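PDB 4HWD: BAG family molecular chaperone regulator 2 from Arabidopsis thaliana, which probably acts as a co-chaperone in programmed cell death and stress responses, its BAG domain binding the ATPase domain of HSP70/HSC70 chaperones. Local coordinates for residues A[35-45]-A[79-90]. Sequence-based numbering, arbitrary orientation.
Sequences KVEEKNLENLM and VEALDLLKIKNS
Asn-89 carries its amide opposite the backbone N (chi1 -171°), which sends it across to the backbone of Val-36, while Lys-35, bent at its second torsion (chi2 84°), brings its ammonium to the main-chain carbonyl of Asn-89. The amide uses both ends on one residue: ND2 donates to Val-36 O at 2.8 Å, tilted moderately from the carbonyl plane, and OD1 takes a weak bond of 3.4 Å from Val-36 N. Lys-35 NZ then reaches Asn-89 O at 3.1 Å from above the carbonyl plane, its chain crossing the asparagine at about a right angle. The buried amide is thus engaged at both its polar atoms, which is consistent with this flip of the amide, the ND2 bond being the stronger evidence. A leucine here would probably leave the backbone N and O of Val-36 without these partners and free the turn before helix 38-57 to shift.

Further along the helices, away from the chain's C-terminus, the contact is mainly apolar. Leu-41 is a knob in a hole formed by Leu-82, Leu-85, Lys-86 and Asn-89; its CD2 lies 3.6 Å from Asn-89 ND2, and its CG packs on Leu-82 CD1. Met-45 fills the next hole, among Val-79, Leu-82, Asp-83 and Lys-86. Its chain curls so that SD lies 3.8 Å from Val-79 CG1 and the methyl CE turns onto Leu-82 CG. Leu-44 adds its CD2 against Leu-82 CD2 at 3.9 Å.

The segments run antiparallel (168°), axes 10.4 Å apart, pairing the start of helix 38-57 with the end of helix 63-89 in the three-helix bundle of the BAG domain. Helix 2-31 completes the core, with Phe-26 against Leu-41, Val-29 against Val-36 and Leu-23 against Leu-85.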
ATOM      1  N   LYS A  35     -19.031 -10.815   0.351  1.00 53.34           N
ATOM      2  CA  LYS A  35     -18.314 -10.808   1.624  1.00 53.39           C
ATOM      3  C   LYS A  35     -16.859 -11.235   1.449  1.00 48.42           C
ATOM      4  O   LYS A  35     -16.537 -12.062   0.592  1.00 39.13           O
ATOM      5  CB  LYS A  35     -18.994 -11.748   2.623  1.00 59.59           C
ATOM      6  CG  LYS A  35     -18.392 -11.735   4.031  1.00 49.42           C
ATOM      7  CD  LYS A  35     -18.951 -10.597   4.874  1.00 60.22           C
ATOM      8  CE  LYS A  35     -18.485 -10.707   6.323  1.00 62.37           C
ATOM      9  NZ  LYS A  35     -19.227  -9.781   7.231  1.00 51.52           N
ATOM     10  N   VAL A  36     -15.992 -10.652   2.271  1.00 25.26           N
ATOM     11  CA  VAL A  36     -14.558 -10.943   2.258  1.00 22.91           C
ATOM     12  C   VAL A  36     -14.144 -11.328   3.672  1.00 17.98           C
ATOM     13  O   VAL A  36     -14.587 -10.715   4.642  1.00 16.21           O
ATOM     14  CB  VAL A  36     -13.731  -9.708   1.789  1.00 16.61           C
ATOM     15  CG1 VAL A  36     -12.257  -9.878   2.153  1.00 16.47           C
ATOM     16  CG2 VAL A  36     -13.865  -9.544   0.282  1.00 11.99           C
ATOM     17  N   GLU A  37     -13.304 -12.349   3.785  1.00 26.26           N
ATOM     18  CA  GLU A  37     -12.846 -12.810   5.088  1.00 30.57           C
ATOM     19  C   GLU A  37     -12.136 -11.657   5.798  1.00 31.02           C
ATOM     20  O   GLU A  37     -11.272 -10.995   5.220  1.00 26.27           O
ATOM     21  CB  GLU A  37     -11.904 -14.003   4.905  1.00 35.26           C
ATOM     22  CG  GLU A  37     -11.831 -14.953   6.089  1.00 51.22           C
ATOM     23  CD  GLU A  37     -11.176 -16.279   5.722  1.00 63.84           C
ATOM     24  OE1 GLU A  37     -11.712 -16.981   4.836  1.00 58.26           O
ATOM     25  OE2 GLU A  37     -10.127 -16.621   6.313  1.00 56.58           O
ATOM     26  N   GLU A  38     -12.506 -11.413   7.049  1.00 28.17           N
ATOM     27  CA  GLU A  38     -11.907 -10.325   7.809  1.00 34.22           C
ATOM     28  C   GLU A  38     -10.394 -10.449   7.938  1.00 32.51           C
ATOM     29  O   GLU A  38      -9.669  -9.469   7.770  1.00 33.43           O
ATOM     30  CB  GLU A  38     -12.537 -10.238   9.202  1.00 31.74           C
ATOM     31  CG  GLU A  38     -12.014  -9.068  10.020  1.00 38.41           C
ATOM     32  CD  GLU A  38     -12.248  -7.727   9.342  1.00 50.88           C
ATOM     33  OE1 GLU A  38     -11.666  -6.722   9.802  1.00 44.18           O
ATOM     34  OE2 GLU A  38     -13.016  -7.676   8.355  1.00 45.88           O
ATOM     35  N   LYS A  39      -9.919 -11.651   8.238  1.00 19.76           N
ATOM     36  CA  LYS A  39      -8.491 -11.877   8.382  1.00 22.42           C
ATOM     37  C   LYS A  39      -7.724 -11.465   7.124  1.00 18.73           C
ATOM     38  O   LYS A  39      -6.558 -11.095   7.209  1.00 14.67           O
ATOM     39  CB  LYS A  39      -8.216 -13.351   8.732  1.00 27.56           C
ATOM     40  CG  LYS A  39      -8.765 -14.364   7.741  1.00 30.73           C
ATOM     41  CD  LYS A  39      -7.829 -14.551   6.554  1.00 47.05           C
ATOM     42  CE  LYS A  39      -6.665 -15.480   6.889  1.00 41.49           C
ATOM     43  NZ  LYS A  39      -7.119 -16.893   7.028  1.00 46.86           N
ATOM     44  N   ASN A  40      -8.377 -11.520   5.965  1.00 20.78           N
ATOM     45  CA  ASN A  40      -7.725 -11.128   4.713  1.00 22.09           C
ATOM     46  C   ASN A  40      -7.602  -9.617   4.610  1.00 22.06           C
ATOM     47  O   ASN A  40      -6.636  -9.100   4.050  1.00 20.44           O
ATOM     48  CB  ASN A  40      -8.485 -11.676   3.505  1.00 20.95           C
ATOM     49  CG  ASN A  40      -8.287 -13.170   3.331  1.00 29.64           C
ATOM     50  OD1 ASN A  40      -7.166 -13.673   3.453  1.00 22.90           O
ATOM     51  ND2 ASN A  40      -9.370 -13.888   3.046  1.00 29.88           N
ATOM     52  N   LEU A  41      -8.590  -8.912   5.147  1.00  9.69           N
ATOM     53  CA  LEU A  41      -8.564  -7.451   5.148  1.00 14.41           C
ATOM     54  C   LEU A  41      -7.424  -7.038   6.075  1.00 12.08           C
ATOM     55  O   LEU A  41      -6.691  -6.087   5.797  1.00 13.25           O
ATOM     56  CB  LEU A  41      -9.895  -6.896   5.666  1.00 10.40           C
ATOM     57  CG  LEU A  41     -10.870  -6.280   4.654  1.00 17.22           C
ATOM     58  CD1 LEU A  41     -10.809  -7.012   3.329  1.00 11.28           C
ATOM     59  CD2 LEU A  41     -12.278  -6.309   5.233  1.00 17.65           C
ATOM     60  N   GLU A  42      -7.267  -7.789   7.163  1.00 16.54           N
ATOM     61  CA  GLU A  42      -6.217  -7.534   8.149  1.00 18.98           C
ATOM     62  C   GLU A  42      -4.840  -7.899   7.623  1.00 14.44           C
ATOM     63  O   GLU A  42      -3.886  -7.151   7.818  1.00 14.71           O
ATOM     64  CB  GLU A  42      -6.508  -8.303   9.442  1.00 21.37           C
ATOM     65  CG  GLU A  42      -7.913  -8.060   9.984  1.00 28.66           C
ATOM     66  CD  GLU A  42      -8.142  -8.694  11.341  1.00 38.51           C
ATOM     67  OE1 GLU A  42      -7.740  -9.862  11.534  1.00 41.38           O
ATOM     68  OE2 GLU A  42      -8.733  -8.020  12.214  1.00 39.66           O
ATOM     69  N   ASN A  43      -4.729  -9.043   6.955  1.00 17.43           N
ATOM     70  CA  ASN A  43      -3.444  -9.456   6.392  1.00 16.99           C
ATOM     71  C   ASN A  43      -2.942  -8.411   5.389  1.00 16.69           C
ATOM     72  O   ASN A  43      -1.752  -8.117   5.327  1.00 18.55           O
ATOM     73  CB  ASN A  43      -3.569 -10.819   5.703  1.00 22.16           C
ATOM     74  CG  ASN A  43      -3.664 -11.962   6.690  1.00 26.33           C
ATOM     75  OD1 ASN A  43      -2.915 -12.014   7.669  1.00 30.58           O
ATOM     76  ND2 ASN A  43      -4.578 -12.898   6.432  1.00 23.55           N
ATOM     77  N   LEU A  44      -3.865  -7.857   4.603  1.00 12.58           N
ATOM     78  CA  LEU A  44      -3.543  -6.831   3.612  1.00 10.64           C
ATOM     79  C   LEU A  44      -3.094  -5.555   4.329  1.00 10.44           C
ATOM     80  O   LEU A  44      -2.198  -4.853   3.865  1.00  9.01           O
ATOM     81  CB  LEU A  44      -4.770  -6.526   2.731  1.00  9.92           C
ATOM     82  CG  LEU A  44      -4.534  -5.641   1.497  1.00  8.85           C
ATOM     83  CD1 LEU A  44      -3.682  -6.416   0.491  1.00 10.74           C
ATOM     84  CD2 LEU A  44      -5.863  -5.244   0.854  1.00  7.24           C
ATOM     85  N   MET A  45      -3.708  -5.259   5.471  1.00  8.29           N
ATOM     86  CA  MET A  45      -3.336  -4.067   6.219  1.00  8.62           C
ATOM     87  C   MET A  45      -1.875  -4.117   6.651  1.00  7.70           C
ATOM     88  O   MET A  45      -1.162  -3.131   6.537  1.00  7.27           O
ATOM     89  CB  MET A  45      -4.228  -3.899   7.452  1.00 10.23           C
ATOM     90  CG  MET A  45      -3.895  -2.652   8.270  1.00  6.93           C
ATOM     91  SD  MET A  45      -4.205  -1.159   7.333  1.00 18.93           S
ATOM     92  CE  MET A  45      -6.006  -0.920   7.667  1.00 12.96           C
ATOM     93  N   VAL A  79      -4.363   2.626   2.822  1.00  6.81           N
ATOM     94  CA  VAL A  79      -4.607   2.225   4.201  1.00  6.81           C
ATOM     95  C   VAL A  79      -5.929   2.810   4.675  1.00  8.80           C
ATOM     96  O   VAL A  79      -6.723   2.131   5.332  1.00  7.73           O
ATOM     97  CB  VAL A  79      -3.478   2.724   5.121  1.00 10.57           C
ATOM     98  CG1 VAL A  79      -3.901   2.597   6.584  1.00 12.99           C
ATOM     99  CG2 VAL A  79      -2.208   1.928   4.850  1.00  7.48           C
ATOM    100  N   GLU A  80      -6.167   4.070   4.333  1.00 13.00           N
ATOM    101  CA  GLU A  80      -7.397   4.747   4.722  1.00 14.66           C
ATOM    102  C   GLU A  80      -8.611   4.156   3.990  1.00 13.87           C
ATOM    103  O   GLU A  80      -9.696   4.066   4.569  1.00 11.86           O
ATOM    104  CB  GLU A  80      -7.265   6.252   4.454  1.00 16.82           C
ATOM    105  CG  GLU A  80      -6.046   6.854   5.163  1.00 20.04           C
ATOM    106  CD  GLU A  80      -5.766   8.306   4.795  1.00 27.46           C
ATOM    107  OE1 GLU A  80      -5.918   8.680   3.611  1.00 30.95           O
ATOM    108  OE2 GLU A  80      -5.371   9.073   5.697  1.00 27.12           O
ATOM    109  N   ALA A  81      -8.435   3.744   2.735  1.00  8.70           N
ATOM    110  CA  ALA A  81      -9.538   3.137   1.991  1.00 10.36           C
ATOM    111  C   ALA A  81      -9.856   1.790   2.634  1.00  7.70           C
ATOM    112  O   ALA A  81     -11.023   1.433   2.816  1.00  9.91           O
ATOM    113  CB  ALA A  81      -9.155   2.937   0.510  1.00  6.08           C
ATOM    114  N   LEU A  82      -8.808   1.051   2.983  1.00  5.39           N
ATOM    115  CA  LEU A  82      -8.963  -0.254   3.606  1.00  4.44           C
ATOM    116  C   LEU A  82      -9.645  -0.111   4.966  1.00  5.66           C
ATOM    117  O   LEU A  82     -10.400  -0.996   5.380  1.00  5.17           O
ATOM    118  CB  LEU A  82      -7.590  -0.935   3.743  1.00  4.24           C
ATOM    119  CG  LEU A  82      -7.534  -2.390   4.238  1.00  5.67           C
ATOM    120  CD1 LEU A  82      -8.588  -3.248   3.539  1.00  6.03           C
ATOM    121  CD2 LEU A  82      -6.141  -2.945   3.970  1.00  5.13           C
ATOM    122  N   ASP A  83      -9.379   0.988   5.671  1.00  6.83           N
ATOM    123  CA  ASP A  83     -10.033   1.210   6.969  1.00 10.89           C
ATOM    124  C   ASP A  83     -11.546   1.260   6.758  1.00  9.77           C
ATOM    125  O   ASP A  83     -12.322   0.772   7.584  1.00 10.06           O
ATOM    126  CB  ASP A  83      -9.600   2.533   7.608  1.00  8.56           C
ATOM    127  CG  ASP A  83      -8.163   2.519   8.085  1.00 12.04           C
ATOM    128  OD1 ASP A  83      -7.698   1.466   8.569  1.00 17.15           O
ATOM    129  OD2 ASP A  83      -7.508   3.579   7.990  1.00 10.90           O
ATOM    130  N   LEU A  84     -11.961   1.876   5.656  1.00  7.91           N
ATOM    131  CA  LEU A  84     -13.381   1.982   5.343  1.00  8.49           C
ATOM    132  C   LEU A  84     -13.952   0.653   4.857  1.00 11.42           C
ATOM    133  O   LEU A  84     -15.134   0.373   5.063  1.00 12.41           O
ATOM    134  CB  LEU A  84     -13.611   3.096   4.318  1.00  6.62           C
ATOM    135  CG  LEU A  84     -13.665   4.506   4.933  1.00 12.67           C
ATOM    136  CD1 LEU A  84     -12.438   4.743   5.802  1.00 15.28           C
ATOM    137  CD2 LEU A  84     -13.754   5.569   3.834  1.00 11.04           C
ATOM    138  N   LEU A  85     -13.125  -0.168   4.211  1.00 10.81           N
ATOM    139  CA  LEU A  85     -13.600  -1.477   3.759  1.00 11.03           C
ATOM    140  C   LEU A  85     -13.844  -2.376   4.970  1.00 10.52           C
ATOM    141  O   LEU A  85     -14.779  -3.172   4.978  1.00 11.10           O
ATOM    142  CB  LEU A  85     -12.589  -2.158   2.815  1.00  7.91           C
ATOM    143  CG  LEU A  85     -12.496  -1.663   1.363  1.00  8.83           C
ATOM    144  CD1 LEU A  85     -11.738  -2.681   0.513  1.00  7.61           C
ATOM    145  CD2 LEU A  85     -13.895  -1.472   0.804  1.00  6.33           C
ATOM    146  N   LYS A  86     -12.995  -2.251   5.985  1.00 13.80           N
ATOM    147  CA  LYS A  86     -13.130  -3.055   7.201  1.00 17.97           C
ATOM    148  C   LYS A  86     -14.439  -2.725   7.896  1.00 20.03           C
ATOM    149  O   LYS A  86     -15.147  -3.611   8.363  1.00 24.66           O
ATOM    150  CB  LYS A  86     -11.969  -2.785   8.165  1.00 18.26           C
ATOM    151  CG  LYS A  86     -10.637  -3.361   7.723  1.00 19.76           C
ATOM    152  CD  LYS A  86      -9.519  -3.019   8.691  1.00 22.39           C
ATOM    153  CE  LYS A  86      -9.768  -3.599  10.074  1.00 31.46           C
ATOM    154  NZ  LYS A  86      -8.661  -3.264  11.026  1.00 27.29           N
ATOM    155  N   ILE A  87     -14.750  -1.438   7.961  1.00 15.87           N
ATOM    156  CA  ILE A  87     -15.971  -0.974   8.598  1.00 21.55           C
ATOM    157  C   ILE A  87     -17.180  -1.470   7.812  1.00 25.57           C
ATOM    158  O   ILE A  87     -18.121  -2.034   8.381  1.00 20.92           O
ATOM    159  CB  ILE A  87     -15.978   0.581   8.681  1.00 13.39           C
ATOM    160  CG1 ILE A  87     -15.020   1.033   9.789  1.00 14.67           C
ATOM    161  CG2 ILE A  87     -17.392   1.101   8.921  1.00 14.26           C
ATOM    162  CD1 ILE A  87     -14.778   2.527   9.841  1.00  7.94           C
ATOM    163  N   LYS A  88     -17.126  -1.275   6.499  1.00 26.76           N
ATOM    164  CA  LYS A  88     -18.196  -1.662   5.587  1.00 26.52           C
ATOM    165  C   LYS A  88     -18.413  -3.177   5.514  1.00 28.42           C
ATOM    166  O   LYS A  88     -19.530  -3.641   5.273  1.00 25.92           O
ATOM    167  CB  LYS A  88     -17.874  -1.105   4.203  1.00 26.04           C
ATOM    168  CG  LYS A  88     -19.060  -0.899   3.297  1.00 39.97           C
ATOM    169  CD  LYS A  88     -18.657  -0.028   2.114  1.00 42.15           C
ATOM    170  CE  LYS A  88     -19.784   0.109   1.109  1.00 54.35           C
ATOM    171  NZ  LYS A  88     -20.158  -1.209   0.535  1.00 28.83           N
ATOM    172  N   ASN A  89     -17.346  -3.940   5.732  1.00 31.10           N
ATOM    173  CA  ASN A  89     -17.415  -5.400   5.672  1.00 28.54           C
ATOM    174  C   ASN A  89     -17.875  -6.015   6.990  1.00 38.88           C
ATOM    175  O   ASN A  89     -18.878  -6.730   7.035  1.00 46.61           O
ATOM    176  CB  ASN A  89     -16.043  -5.965   5.283  1.00 26.98           C
ATOM    177  CG  ASN A  89     -16.083  -7.453   4.986  1.00 24.55           C
ATOM    178  OD1 ASN A  89     -16.820  -7.907   4.105  1.00 29.28           O
ATOM    179  ND2 ASN A  89     -15.283  -8.221   5.713  1.00 23.67           N
ATOM    180  N   SER A  90     -17.139  -5.730   8.062  1.00 63.04           N
ATOM    181  CA  SER A  90     -17.456  -6.262   9.386  1.00 69.10           C
ATOM    182  C   SER A  90     -18.211  -5.261  10.262  1.00 57.55           C
ATOM    183  O   SER A  90     -17.550  -4.394  10.873  1.00 62.40           O
ATOM    184  CB  SER A  90     -16.171  -6.706  10.100  1.00 75.90           C
ATOM    185  OG  SER A  90     -15.306  -5.610  10.355  1.00 77.02           O
ATOM    186  OXT SER A  90     -19.455  -5.350  10.323  1.00 40.23           O
TER